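Local atomic coordinates of acetolactate synthase isozyme 1 large subunit (PDB entry 6LPI), a protein that belongs to the thiamine-diphosphate-dependent enzyme family and holds thiamine diphosphate, a magnesium ion and flavin-adenine dinucleotide. Residues B[478-483]-B[547-552]; B[292-297]-B[315-320]; B[39-44]-B[174-179]. All blocks are in the same frame, centred on the assembly; numbering follows the deposited sequence.

Interactions 1 and 2 are neighbours: their nearest atoms are about 5 Å apart and their centres about 23 Å; interaction 1 involves helix 476-484 of the C-terminal thiamine-diphosphate-binding domain, and interaction 2 lies in the central domain. Interaction 3 lies in the N-terminal thiamine-diphosphate-binding region, its centre about 52 Å from that of interaction 1 and about 50 Å from that of interaction 2; interactions 1 and 3 fall on opposite sides of the chain's centre. Interaction 1 lies close to the cofactors, with the Gln480 side chain about 6 Å from a bound thiamine diphosphate and about 7 Å from a flavin-adenine dinucleotide. In interaction 2 the Phe297 side chain is about 9 Å from the flavin-adenine dinucleotide.

Interaction 1. Residues B[478-483]-B[547-552]; sequences HQQQSL and YPMVPP
Met549 and Gln479 lead a van der Waals contact between helix 476-484 of the C-terminal thiamine-diphosphate-binding domain and the irregular chain that follows strand 534-539. The backbones stay well apart, Gln480 and Pro551 being the nearest pair at 8.5 Å between CA atoms, and side chains fill the interval. Met549 runs straight out toward the helix, CG anti to its backbone N (chi1 179°), then bends at the thioether (chi3 -124°), which turns CE toward Gln480 while both SD and CE stay near the Gln479 amide. SD meets a methyl of Leu483, with CD2 of Leu483 3.8 Å from SD of Met549. The terminal methyl swings over to Gln480, whose CG is 3.9 Å from CE of Met549; these two side chains meet at about a right angle.

Gln479 comes from the opposite direction as an extended chain that brings its amide alongside the thioether, NE2 of Gln479 lying 3.8 Å from SD of Met549. The same nitrogen approaches the Tyr547 ring obliquely, 4.2 Å from CE1 of Tyr547. Leu483 uses both methyls: CD2 lies against the sulfur and, more loosely, the Tyr547 ring, and CD1 of Leu483 rests 4.1 Å from OH of Tyr547. At the far end Gln480 touches the Pro552 ring through its amide nitrogen.

The Gln479 amide finds its polar partners just outside the contact, NE2 donating to Val546 O while OE1 is bonded to Gln393 NE2. Separately, the backbone O of Tyr547 is bonded to Gln400 NE2. With both ends of its amide engaged, Gln479 should be restrained in rotation, and so probably offers Met549 a steady flank; the contact thus sets a hydrogen-bonded amide beside a thioether held by van der Waals contacts.

Interaction 2. Residues B[292-297]-B[315-320]; sequences GKTEQF and KIKQPH
Thr294 and Lys317 mark the closest backbone approach, 7.2 Å between CA atoms, of two loops with little regular structure. Residues 292-297 leave helix 288-291 and coil through a short 3-10 turn, in which Gln296 N bonds to Lys293 O and Phe297 N to Thr294 O; residues 315-320 are irregular throughout. Lys317 supplies the bridge. Its chain bends at chi2 (-75°) and again further out, folding along Thr294 in the opposite sense, so that CD of Lys317 passes 3.5 Å from CG2 of Thr294. The ammonium group then donates to two backbone carbonyls, NZ of Lys317 lying 2.9 Å from O of Thr294 and 3.0 Å from O of Phe297. NZ sits out of both carbonyl planes, by 35° at Thr294 and 24° at Phe297. Thr294 O is gripped twice, by the ammonium on one face of its plane and by Phe297 N on the other. CE of Lys317 also comes to the edge of the Phe297 ring. Beside the lysine, Ile316 crosses Thr294 at about a right angle, CG2 of Ile316 being 3.6 Å from OG1 of Thr294. The lysine thereby ties together the loops that enter and leave strand 302-307, next to strand 321-324 at the margin of the six-stranded parallel sheet of the Rossmann-like central domain.

Interaction 3. Residues B[39-44]-B[174-179]; sequences ILPVYD and VQTAVF
Gln175 directs its amide at the first turn of helix 40-47 because CG stands opposite the carbonyl carbon (chi1 -49°) and the chain beyond is stretched (chi2 174°). The contact belongs to the six-stranded parallel alpha/beta fold of the N-terminal thiamine-diphosphate-binding domain: helix 40-47 follows strand 30-33, and the short helix 172-175 follows strand 166-171. Gln175 ends among Ile39, Pro41 and Val42 and crosses each of these side chains at about a right angle. Its OE1 lies 3.6 Å from CB of Pro41, while NE2 of Gln175 is 3.7 Å from CD1 of Ile39, so both ends of the amide have apolar neighbours. One polar link joins the segments, a weak bond in which N of Val42 donates to OE1 of Gln175 over 3.5 Å with an N-H...O angle of 144°. The stronger partner of the amide is Ile170 O, which accepts from NE2; a weak bond from NE2 to Ser38 O adds to this, and together they should restrain the rotation of the amide. Val42, meanwhile, packs on Met81 of strand 78-82 and on Ala16 and Ile19 of helix 15-25, which places the contact close to the interior of the domain. Thr176 closes the outer side: its hydroxyl is bonded to Lys172 O, and its methyl rests on the proline ring, CG2 of Thr176 lying 3.5 Å from CG of Pro41.

Interaction 1. Residues B[478-483]-B[547-552]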
ATOM      1  N   HIS B 478      -5.588  12.780  20.075  1.00 57.78           N
ATOM      2  CA  HIS B 478      -6.483  13.385  21.070  1.00 58.35           C
ATOM      3  C   HIS B 478      -7.474  12.363  21.612  1.00 61.72           C
ATOM      4  O   HIS B 478      -7.756  12.315  22.819  1.00 64.03           O
ATOM      5  CB  HIS B 478      -7.224  14.556  20.418  1.00 53.26           C
ATOM      6  CG  HIS B 478      -8.062  15.373  21.349  1.00 55.58           C
ATOM      7  ND1 HIS B 478      -9.211  14.892  21.940  1.00 57.78           N
ATOM      8  CD2 HIS B 478      -7.943  16.664  21.746  1.00 53.18           C
ATOM      9  CE1 HIS B 478      -9.749  15.844  22.683  1.00 57.54           C
ATOM     10  NE2 HIS B 478      -9.001  16.929  22.581  1.00 57.18           N
ATOM     11  N   GLN B 479      -7.976  11.501  20.732  1.00 61.48           N
ATOM     12  CA  GLN B 479      -8.951  10.516  21.150  1.00 56.38           C
ATOM     13  C   GLN B 479      -8.276   9.375  21.896  1.00 56.83           C
ATOM     14  O   GLN B 479      -8.798   8.914  22.916  1.00 63.85           O
ATOM     15  CB  GLN B 479      -9.737  10.033  19.927  1.00 54.02           C
ATOM     16  CG  GLN B 479     -10.567   8.774  20.124  1.00 57.46           C
ATOM     17  CD  GLN B 479     -11.479   8.534  18.931  1.00 57.79           C
ATOM     18  OE1 GLN B 479     -11.492   9.320  17.986  1.00 61.71           O
ATOM     19  NE2 GLN B 479     -12.303   7.504  19.007  1.00 52.88           N
ATOM     20  N   GLN B 480      -7.082   8.961  21.459  1.00 48.00           N
ATOM     21  CA  GLN B 480      -6.389   7.886  22.171  1.00 48.89           C
ATOM     22  C   GLN B 480      -5.934   8.313  23.571  1.00 50.73           C
ATOM     23  O   GLN B 480      -6.062   7.549  24.532  1.00 46.48           O
ATOM     24  CB  GLN B 480      -5.195   7.385  21.350  1.00 47.99           C
ATOM     25  CG  GLN B 480      -5.525   6.210  20.420  1.00 60.97           C
ATOM     26  CD  GLN B 480      -4.457   5.968  19.368  1.00 67.42           C
ATOM     27  OE1 GLN B 480      -3.744   6.887  18.966  1.00 70.28           O
ATOM     28  NE2 GLN B 480      -4.328   4.718  18.930  1.00 68.49           N
ATOM     29  N   GLN B 481      -5.426   9.528  23.722  1.00 52.79           N
ATOM     30  CA  GLN B 481      -5.001   9.952  25.046  1.00 58.16           C
ATOM     31  C   GLN B 481      -6.214  10.176  25.943  1.00 63.24           C
ATOM     32  O   GLN B 481      -6.248   9.717  27.092  1.00 69.78           O
ATOM     33  CB  GLN B 481      -4.179  11.234  24.954  1.00 47.12           C
ATOM     34  CG  GLN B 481      -3.294  11.351  23.746  1.00 45.01           C
ATOM     35  CD  GLN B 481      -2.309  12.467  23.898  1.00 54.72           C
ATOM     36  OE1 GLN B 481      -1.094  12.254  24.054  1.00 49.52           O
ATOM     37  NE2 GLN B 481      -2.838  13.682  23.931  1.00 47.01           N
ATOM     38  N   SER B 482      -7.243  10.859  25.430  1.00 57.93           N
ATOM     39  CA  SER B 482      -8.392  11.137  26.288  1.00 55.55           C
ATOM     40  C   SER B 482      -9.101   9.841  26.708  1.00 56.94           C
ATOM     41  O   SER B 482      -9.527   9.700  27.859  1.00 59.11           O
ATOM     42  CB  SER B 482      -9.320  12.149  25.601  1.00 57.65           C
ATOM     43  OG  SER B 482     -10.266  11.555  24.748  1.00 66.08           O
ATOM     44  N   LEU B 483      -9.145   8.839  25.831  1.00 56.70           N
ATOM     45  CA  LEU B 483      -9.859   7.621  26.201  1.00 62.46           C
ATOM     46  C   LEU B 483      -8.996   6.620  26.968  1.00 66.86           C
ATOM     47  O   LEU B 483      -9.527   5.874  27.802  1.00 70.64           O
ATOM     48  CB  LEU B 483     -10.422   6.943  24.949  1.00 66.24           C
ATOM     49  CG  LEU B 483     -11.758   7.318  24.287  1.00 62.31           C
ATOM     50  CD1 LEU B 483     -11.991   8.793  24.153  1.00 62.29           C
ATOM     51  CD2 LEU B 483     -11.756   6.655  22.921  1.00 54.13           C
ATOM     52  N   TYR B 547     -16.338   6.819  16.298  1.00 72.22           N
ATOM     53  CA  TYR B 547     -16.927   5.663  16.947  1.00 66.90           C
ATOM     54  C   TYR B 547     -17.558   4.739  15.907  1.00 68.41           C
ATOM     55  O   TYR B 547     -18.043   5.197  14.869  1.00 73.56           O
ATOM     56  CB  TYR B 547     -17.981   6.077  17.988  1.00 59.39           C
ATOM     57  CG  TYR B 547     -17.402   6.637  19.281  1.00 65.98           C
ATOM     58  CD1 TYR B 547     -16.300   6.044  19.898  1.00 63.43           C
ATOM     59  CD2 TYR B 547     -17.975   7.757  19.898  1.00 69.91           C
ATOM     60  CE1 TYR B 547     -15.773   6.560  21.083  1.00 59.13           C
ATOM     61  CE2 TYR B 547     -17.462   8.269  21.091  1.00 67.64           C
ATOM     62  CZ  TYR B 547     -16.362   7.669  21.676  1.00 62.07           C
ATOM     63  OH  TYR B 547     -15.859   8.190  22.850  1.00 63.85           O
ATOM     64  N   PRO B 548     -17.548   3.429  16.151  1.00 62.64           N
ATOM     65  CA  PRO B 548     -16.904   2.849  17.334  1.00 62.91           C
ATOM     66  C   PRO B 548     -15.388   2.714  17.187  1.00 64.75           C
ATOM     67  O   PRO B 548     -14.852   2.804  16.083  1.00 56.81           O
ATOM     68  CB  PRO B 548     -17.582   1.487  17.470  1.00 61.52           C
ATOM     69  CG  PRO B 548     -18.049   1.142  16.096  1.00 63.10           C
ATOM     70  CD  PRO B 548     -18.283   2.433  15.354  1.00 61.11           C
ATOM     71  N   MET B 549     -14.711   2.560  18.324  1.00 74.74           N
ATOM     72  CA  MET B 549     -13.278   2.317  18.378  1.00 71.16           C
ATOM     73  C   MET B 549     -12.989   1.001  19.102  1.00 69.70           C
ATOM     74  O   MET B 549     -13.619   0.685  20.118  1.00 66.70           O
ATOM     75  CB  MET B 549     -12.562   3.473  19.077  1.00 70.77           C
ATOM     76  CG  MET B 549     -11.069   3.263  19.191  1.00 78.25           C
ATOM     77  SD  MET B 549     -10.259   4.496  20.215  1.00 82.86           S
ATOM     78  CE  MET B 549      -9.008   5.146  19.103  1.00 82.46           C
ATOM     79  N   VAL B 550     -12.050   0.225  18.572  1.00 70.24           N
ATOM     80  CA  VAL B 550     -11.520  -0.953  19.262  1.00 67.41           C
ATOM     81  C   VAL B 550     -10.229  -0.552  19.945  1.00 68.21           C
ATOM     82  O   VAL B 550      -9.258  -0.171  19.260  1.00 63.67           O
ATOM     83  CB  VAL B 550     -11.289  -2.138  18.307  1.00 59.24           C
ATOM     84  CG1 VAL B 550     -10.838  -3.350  19.092  1.00 59.19           C
ATOM     85  CG2 VAL B 550     -12.552  -2.464  17.519  1.00 57.27           C
ATOM     86  N   PRO B 551     -10.151  -0.596  21.275  1.00 68.06           N
ATOM     87  CA  PRO B 551      -8.939  -0.195  21.981  1.00 70.55           C
ATOM     88  C   PRO B 551      -7.771  -1.055  21.543  1.00 77.77           C
ATOM     89  O   PRO B 551      -7.941  -2.260  21.298  1.00 75.95           O
ATOM     90  CB  PRO B 551      -9.286  -0.444  23.455  1.00 63.93           C
ATOM     91  CG  PRO B 551     -10.766  -0.408  23.494  1.00 63.82           C
ATOM     92  CD  PRO B 551     -11.226  -0.979  22.197  1.00 61.19           C
ATOM     93  N   PRO B 552      -6.583  -0.472  21.410  1.00 81.17           N
ATOM     94  CA  PRO B 552      -5.437  -1.245  20.914  1.00 71.93           C
ATOM     95  C   PRO B 552      -5.198  -2.461  21.802  1.00 73.17           C
ATOM     96  O   PRO B 552      -5.259  -2.375  23.033  1.00 64.60           O
ATOM     97  CB  PRO B 552      -4.273  -0.246  20.971  1.00 71.28           C
ATOM     98  CG  PRO B 552      -4.915   1.116  21.041  1.00 78.98           C
ATOM     99  CD  PRO B 552      -6.224   0.917  21.757  1.00 81.39           C
TER

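Interaction 2. Residues B[292-297]-B[315-320]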
ATOM      1  N   GLY B 292      -8.214  -7.342  14.958  1.00 36.80           N
ATOM      2  CA  GLY B 292      -8.132  -7.242  16.402  1.00 32.96           C
ATOM      3  C   GLY B 292      -7.258  -8.368  16.928  1.00 40.55           C
ATOM      4  O   GLY B 292      -6.418  -8.910  16.212  1.00 46.37           O
ATOM      5  N   LYS B 293      -7.480  -8.751  18.192  1.00 48.79           N
ATOM      6  CA  LYS B 293      -6.783  -9.885  18.805  1.00 49.84           C
ATOM      7  C   LYS B 293      -7.004 -11.148  17.986  1.00 57.01           C
ATOM      8  O   LYS B 293      -8.136 -11.635  17.862  1.00 60.46           O
ATOM      9  CB  LYS B 293      -7.226 -10.111  20.246  1.00 51.27           C
ATOM     10  CG  LYS B 293      -6.541  -9.185  21.218  1.00 65.04           C
ATOM     11  CD  LYS B 293      -6.314  -9.851  22.546  1.00 77.53           C
ATOM     12  CE  LYS B 293      -5.382 -11.030  22.399  1.00 88.94           C
ATOM     13  NZ  LYS B 293      -5.292 -11.782  23.672  1.00 94.50           N
ATOM     14  N   THR B 294      -5.918 -11.651  17.397  1.00 54.34           N
ATOM     15  CA  THR B 294      -5.997 -12.733  16.422  1.00 51.10           C
ATOM     16  C   THR B 294      -6.810 -13.919  16.926  1.00 57.24           C
ATOM     17  O   THR B 294      -7.749 -14.377  16.265  1.00 58.68           O
ATOM     18  CB  THR B 294      -4.579 -13.177  16.085  1.00 45.72           C
ATOM     19  OG1 THR B 294      -3.842 -12.052  15.585  1.00 51.37           O
ATOM     20  CG2 THR B 294      -4.604 -14.281  15.070  1.00 39.19           C
ATOM     21  N   GLU B 295      -6.481 -14.414  18.111  1.00 58.70           N
ATOM     22  CA  GLU B 295      -7.100 -15.636  18.595  1.00 59.54           C
ATOM     23  C   GLU B 295      -8.585 -15.464  18.897  1.00 50.51           C
ATOM     24  O   GLU B 295      -9.314 -16.460  18.942  1.00 45.13           O
ATOM     25  CB  GLU B 295      -6.327 -16.131  19.815  1.00 72.99           C
ATOM     26  CG  GLU B 295      -4.830 -16.321  19.536  1.00 80.47           C
ATOM     27  CD  GLU B 295      -4.016 -15.029  19.648  1.00 87.86           C
ATOM     28  OE1 GLU B 295      -4.476 -14.090  20.342  1.00 84.31           O
ATOM     29  OE2 GLU B 295      -2.914 -14.961  19.048  1.00 91.30           O
ATOM     30  N   GLN B 296      -9.065 -14.236  19.071  1.00 48.59           N
ATOM     31  CA  GLN B 296     -10.476 -14.021  19.366  1.00 44.05           C
ATOM     32  C   GLN B 296     -11.250 -13.582  18.134  1.00 43.59           C
ATOM     33  O   GLN B 296     -12.399 -13.160  18.252  1.00 51.43           O
ATOM     34  CB  GLN B 296     -10.657 -12.976  20.470  1.00 37.16           C
ATOM     35  CG  GLN B 296      -9.756 -13.167  21.654  1.00 52.76           C
ATOM     36  CD  GLN B 296     -10.174 -14.340  22.504  1.00 77.86           C
ATOM     37  OE1 GLN B 296     -11.045 -15.113  22.117  1.00106.06           O
ATOM     38  NE2 GLN B 296      -9.577 -14.466  23.684  1.00 70.24           N
ATOM     39  N   PHE B 297     -10.681 -13.734  16.951  1.00 40.88           N
ATOM     40  CA  PHE B 297     -11.304 -13.222  15.742  1.00 44.02           C
ATOM     41  C   PHE B 297     -11.885 -14.402  14.986  1.00 48.52           C
ATOM     42  O   PHE B 297     -11.148 -15.197  14.398  1.00 50.86           O
ATOM     43  CB  PHE B 297     -10.320 -12.466  14.854  1.00 40.56           C
ATOM     44  CG  PHE B 297     -10.940 -12.009  13.574  1.00 39.12           C
ATOM     45  CD1 PHE B 297     -11.892 -10.992  13.584  1.00 38.29           C
ATOM     46  CD2 PHE B 297     -10.614 -12.601  12.370  1.00 34.43           C
ATOM     47  CE1 PHE B 297     -12.492 -10.572  12.406  1.00 36.31           C
ATOM     48  CE2 PHE B 297     -11.235 -12.197  11.186  1.00 29.37           C
ATOM     49  CZ  PHE B 297     -12.162 -11.179  11.208  1.00 30.30           C
ATOM     50  N   LYS B 315       0.614 -16.686   8.036  1.00 32.52           N
ATOM     51  CA  LYS B 315       1.414 -15.758   8.822  1.00 31.39           C
ATOM     52  C   LYS B 315       0.722 -15.402  10.132  1.00 34.93           C
ATOM     53  O   LYS B 315       1.385 -15.318  11.169  1.00 27.50           O
ATOM     54  CB  LYS B 315       1.712 -14.507   8.004  1.00 25.14           C
ATOM     55  CG  LYS B 315       2.407 -13.415   8.790  1.00 33.86           C
ATOM     56  CD  LYS B 315       2.606 -12.202   7.900  1.00 38.13           C
ATOM     57  CE  LYS B 315       1.369 -11.323   7.839  1.00 37.40           C
ATOM     58  NZ  LYS B 315       1.711 -10.027   7.186  1.00 42.56           N
ATOM     59  N   ILE B 316      -0.613 -15.224  10.130  1.00 41.95           N
ATOM     60  CA  ILE B 316      -1.325 -14.744  11.308  1.00 38.77           C
ATOM     61  C   ILE B 316      -2.443 -15.690  11.751  1.00 44.39           C
ATOM     62  O   ILE B 316      -2.579 -15.982  12.944  1.00 48.61           O
ATOM     63  CB  ILE B 316      -1.852 -13.315  11.100  1.00 32.29           C
ATOM     64  CG1 ILE B 316      -0.649 -12.405  10.742  1.00 29.98           C
ATOM     65  CG2 ILE B 316      -2.594 -12.864  12.326  1.00 27.65           C
ATOM     66  CD1 ILE B 316      -0.800 -10.972  11.084  1.00 26.75           C
ATOM     67  N   LYS B 317      -3.288 -16.118  10.817  1.00 42.18           N
ATOM     68  CA  LYS B 317      -4.297 -17.151  11.049  1.00 36.76           C
ATOM     69  C   LYS B 317      -4.022 -18.344  10.141  1.00 40.45           C
ATOM     70  O   LYS B 317      -3.654 -18.179   8.977  1.00 48.96           O
ATOM     71  CB  LYS B 317      -5.745 -16.651  10.789  1.00 39.51           C
ATOM     72  CG  LYS B 317      -6.311 -15.655  11.797  1.00 47.92           C
ATOM     73  CD  LYS B 317      -6.714 -16.283  13.114  1.00 46.92           C
ATOM     74  CE  LYS B 317      -8.214 -16.274  13.282  1.00 54.10           C
ATOM     75  NZ  LYS B 317      -8.570 -16.691  14.675  1.00 60.72           N
ATOM     76  N   GLN B 318      -4.193 -19.550  10.653  1.00 44.08           N
ATOM     77  CA  GLN B 318      -3.898 -20.710   9.830  1.00 47.39           C
ATOM     78  C   GLN B 318      -5.139 -21.065   9.024  1.00 41.71           C
ATOM     79  O   GLN B 318      -6.223 -21.188   9.605  1.00 47.44           O
ATOM     80  CB  GLN B 318      -3.455 -21.883  10.689  1.00 54.17           C
ATOM     81  CG  GLN B 318      -2.243 -21.548  11.551  1.00 70.11           C
ATOM     82  CD  GLN B 318      -0.928 -21.688  10.832  1.00 81.52           C
ATOM     83  OE1 GLN B 318       0.067 -21.050  11.199  1.00 87.63           O
ATOM     84  NE2 GLN B 318      -0.900 -22.555   9.816  1.00 88.49           N
ATOM     85  N   PRO B 319      -5.059 -21.144   7.707  1.00 36.68           N
ATOM     86  CA  PRO B 319      -6.255 -21.417   6.917  1.00 41.06           C
ATOM     87  C   PRO B 319      -6.472 -22.918   6.783  1.00 48.66           C
ATOM     88  O   PRO B 319      -5.561 -23.734   6.957  1.00 46.87           O
ATOM     89  CB  PRO B 319      -5.927 -20.787   5.554  1.00 40.93           C
ATOM     90  CG  PRO B 319      -4.464 -20.919   5.423  1.00 30.04           C
ATOM     91  CD  PRO B 319      -3.884 -20.896   6.850  1.00 42.91           C
ATOM     92  N   HIS B 320      -7.715 -23.273   6.483  1.00 42.98           N
ATOM     93  CA  HIS B 320      -8.013 -24.662   6.207  1.00 33.98           C
ATOM     94  C   HIS B 320      -7.833 -24.987   4.737  1.00 36.10           C
ATOM     95  O   HIS B 320      -7.520 -26.128   4.387  1.00 48.03           O
ATOM     96  CB  HIS B 320      -9.426 -24.970   6.684  1.00 42.35           C
ATOM     97  CG  HIS B 320      -9.578 -24.859   8.166  1.00 50.12           C
ATOM     98  ND1 HIS B 320      -9.543 -23.650   8.826  1.00 53.50           N
ATOM     99  CD2 HIS B 320      -9.775 -25.801   9.116  1.00 56.14           C
ATOM    100  CE1 HIS B 320      -9.715 -23.852  10.120  1.00 57.99           C
ATOM    101  NE2 HIS B 320      -9.858 -25.149  10.323  1.00 56.57           N
TER

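Interaction 3. Residues B[39-44]-B[174-179]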
ATOM      1  N   ILE B  39      21.981  13.723 -10.256  1.00 40.98           N
ATOM      2  CA  ILE B  39      21.000  13.238 -11.220  1.00 41.05           C
ATOM      3  C   ILE B  39      20.858  14.173 -12.415  1.00 57.95           C
ATOM      4  O   ILE B  39      19.985  13.941 -13.274  1.00 58.18           O
ATOM      5  CB  ILE B  39      19.636  12.959 -10.551  1.00 39.72           C
ATOM      6  CG1 ILE B  39      18.782  12.019 -11.402  1.00 39.74           C
ATOM      7  CG2 ILE B  39      18.864  14.243 -10.296  1.00 43.43           C
ATOM      8  CD1 ILE B  39      19.445  10.740 -11.740  1.00 39.80           C
ATOM      9  N   LEU B  40      21.665  15.237 -12.494  1.00 59.09           N
ATOM     10  CA  LEU B  40      21.502  16.189 -13.593  1.00 55.54           C
ATOM     11  C   LEU B  40      21.700  15.597 -14.987  1.00 59.06           C
ATOM     12  O   LEU B  40      21.057  16.106 -15.924  1.00 55.36           O
ATOM     13  CB  LEU B  40      22.442  17.386 -13.424  1.00 46.17           C
ATOM     14  CG  LEU B  40      22.050  18.385 -12.341  1.00 49.58           C
ATOM     15  CD1 LEU B  40      22.825  19.705 -12.507  1.00 54.95           C
ATOM     16  CD2 LEU B  40      20.533  18.607 -12.321  1.00 47.99           C
ATOM     17  N   PRO B  41      22.566  14.597 -15.213  1.00 55.31           N
ATOM     18  CA  PRO B  41      22.620  13.989 -16.559  1.00 54.72           C
ATOM     19  C   PRO B  41      21.284  13.429 -17.041  1.00 57.32           C
ATOM     20  O   PRO B  41      20.878  13.714 -18.176  1.00 53.22           O
ATOM     21  CB  PRO B  41      23.686  12.903 -16.396  1.00 50.41           C
ATOM     22  CG  PRO B  41      24.575  13.428 -15.343  1.00 52.61           C
ATOM     23  CD  PRO B  41      23.672  14.117 -14.364  1.00 51.05           C
ATOM     24  N   VAL B  42      20.582  12.644 -16.215  1.00 55.00           N
ATOM     25  CA  VAL B  42      19.292  12.112 -16.651  1.00 55.44           C
ATOM     26  C   VAL B  42      18.357  13.260 -17.000  1.00 63.87           C
ATOM     27  O   VAL B  42      17.690  13.251 -18.047  1.00 63.41           O
ATOM     28  CB  VAL B  42      18.694  11.185 -15.575  1.00 45.33           C
ATOM     29  CG1 VAL B  42      17.366  10.615 -16.023  1.00 43.96           C
ATOM     30  CG2 VAL B  42      19.646  10.052 -15.305  1.00 47.84           C
ATOM     31  N   TYR B  43      18.337  14.292 -16.156  1.00 62.17           N
ATOM     32  CA  TYR B  43      17.519  15.455 -16.449  1.00 54.37           C
ATOM     33  C   TYR B  43      17.886  16.053 -17.805  1.00 59.13           C
ATOM     34  O   TYR B  43      16.999  16.416 -18.592  1.00 61.48           O
ATOM     35  CB  TYR B  43      17.644  16.466 -15.312  1.00 45.91           C
ATOM     36  CG  TYR B  43      16.617  16.215 -14.241  1.00 49.87           C
ATOM     37  CD1 TYR B  43      16.859  15.318 -13.195  1.00 51.45           C
ATOM     38  CD2 TYR B  43      15.377  16.831 -14.288  1.00 52.65           C
ATOM     39  CE1 TYR B  43      15.887  15.066 -12.215  1.00 41.38           C
ATOM     40  CE2 TYR B  43      14.412  16.589 -13.305  1.00 51.53           C
ATOM     41  CZ  TYR B  43      14.676  15.717 -12.276  1.00 43.29           C
ATOM     42  OH  TYR B  43      13.710  15.475 -11.329  1.00 49.95           O
ATOM     43  N   ASP B  44      19.181  16.100 -18.128  1.00 59.12           N
ATOM     44  CA  ASP B  44      19.593  16.558 -19.452  1.00 57.23           C
ATOM     45  C   ASP B  44      18.903  15.741 -20.529  1.00 65.61           C
ATOM     46  O   ASP B  44      18.164  16.281 -21.364  1.00 71.48           O
ATOM     47  CB  ASP B  44      21.102  16.450 -19.601  1.00 58.22           C
ATOM     48  CG  ASP B  44      21.626  17.307 -20.707  1.00 70.15           C
ATOM     49  OD1 ASP B  44      21.678  18.539 -20.497  1.00 77.34           O
ATOM     50  OD2 ASP B  44      21.979  16.762 -21.776  1.00 72.50           O
ATOM     51  N   VAL B 174      27.966   6.532 -14.290  1.00 60.14           N
ATOM     52  CA  VAL B 174      27.273   5.584 -15.148  1.00 58.87           C
ATOM     53  C   VAL B 174      26.306   6.293 -16.085  1.00 54.57           C
ATOM     54  O   VAL B 174      26.176   5.917 -17.254  1.00 53.97           O
ATOM     55  CB  VAL B 174      26.569   4.520 -14.303  1.00 48.41           C
ATOM     56  CG1 VAL B 174      25.627   3.703 -15.181  1.00 42.37           C
ATOM     57  CG2 VAL B 174      27.622   3.637 -13.699  1.00 48.38           C
ATOM     58  N   GLN B 175      25.633   7.335 -15.597  1.00 54.61           N
ATOM     59  CA  GLN B 175      24.717   8.101 -16.439  1.00 54.13           C
ATOM     60  C   GLN B 175      25.417   8.790 -17.607  1.00 53.08           C
ATOM     61  O   GLN B 175      24.814   8.939 -18.677  1.00 52.45           O
ATOM     62  CB  GLN B 175      23.988   9.139 -15.600  1.00 49.66           C
ATOM     63  CG  GLN B 175      23.393   8.568 -14.348  1.00 52.01           C
ATOM     64  CD  GLN B 175      22.813   9.628 -13.464  1.00 57.80           C
ATOM     65  OE1 GLN B 175      22.358  10.670 -13.947  1.00 58.16           O
ATOM     66  NE2 GLN B 175      22.821   9.382 -12.159  1.00 60.59           N
ATOM     67  N   THR B 176      26.678   9.217 -17.441  1.00 45.51           N
ATOM     68  CA  THR B 176      27.340   9.981 -18.494  1.00 57.01           C
ATOM     69  C   THR B 176      28.281   9.139 -19.334  1.00 62.21           C
ATOM     70  O   THR B 176      28.833   9.645 -20.317  1.00 62.95           O
ATOM     71  CB  THR B 176      28.161  11.137 -17.901  1.00 52.27           C
ATOM     72  OG1 THR B 176      29.011  10.640 -16.868  1.00 47.68           O
ATOM     73  CG2 THR B 176      27.221  12.202 -17.301  1.00 46.67           C
ATOM     74  N   ALA B 177      28.441   7.865 -18.991  1.00 67.25           N
ATOM     75  CA  ALA B 177      29.081   6.886 -19.850  1.00 68.33           C
ATOM     76  C   ALA B 177      28.272   6.691 -21.136  1.00 71.33           C
ATOM     77  O   ALA B 177      27.129   7.130 -21.260  1.00 74.03           O
ATOM     78  CB  ALA B 177      29.242   5.566 -19.096  1.00 61.13           C
ATOM     79  N   VAL B 178      28.894   6.038 -22.111  1.00 68.15           N
ATOM     80  CA  VAL B 178      28.231   5.669 -23.353  1.00 67.22           C
ATOM     81  C   VAL B 178      28.412   4.162 -23.574  1.00 71.58           C
ATOM     82  O   VAL B 178      29.405   3.564 -23.145  1.00 58.73           O
ATOM     83  CB  VAL B 178      28.755   6.522 -24.534  1.00 59.19           C
ATOM     84  CG1 VAL B 178      30.267   6.592 -24.542  1.00 63.03           C
ATOM     85  CG2 VAL B 178      28.220   6.032 -25.870  1.00 61.42           C
ATOM     86  N   PHE B 179      27.417   3.524 -24.183  1.00 72.43           N
ATOM     87  CA  PHE B 179      27.517   2.097 -24.466  1.00 70.90           C
ATOM     88  C   PHE B 179      26.586   1.792 -25.621  1.00 74.95           C
ATOM     89  O   PHE B 179      25.876   2.667 -26.108  1.00 71.91           O
ATOM     90  CB  PHE B 179      27.243   1.253 -23.204  1.00 70.81           C
ATOM     91  CG  PHE B 179      25.777   1.083 -22.844  1.00 64.69           C
ATOM     92  CD1 PHE B 179      25.281  -0.170 -22.506  1.00 62.94           C
ATOM     93  CD2 PHE B 179      24.929   2.181 -22.738  1.00 61.91           C
ATOM     94  CE1 PHE B 179      23.949  -0.328 -22.118  1.00 62.10           C
ATOM     95  CE2 PHE B 179      23.601   2.029 -22.357  1.00 58.52           C
ATOM     96  CZ  PHE B 179      23.108   0.781 -22.051  1.00 57.60           C
TER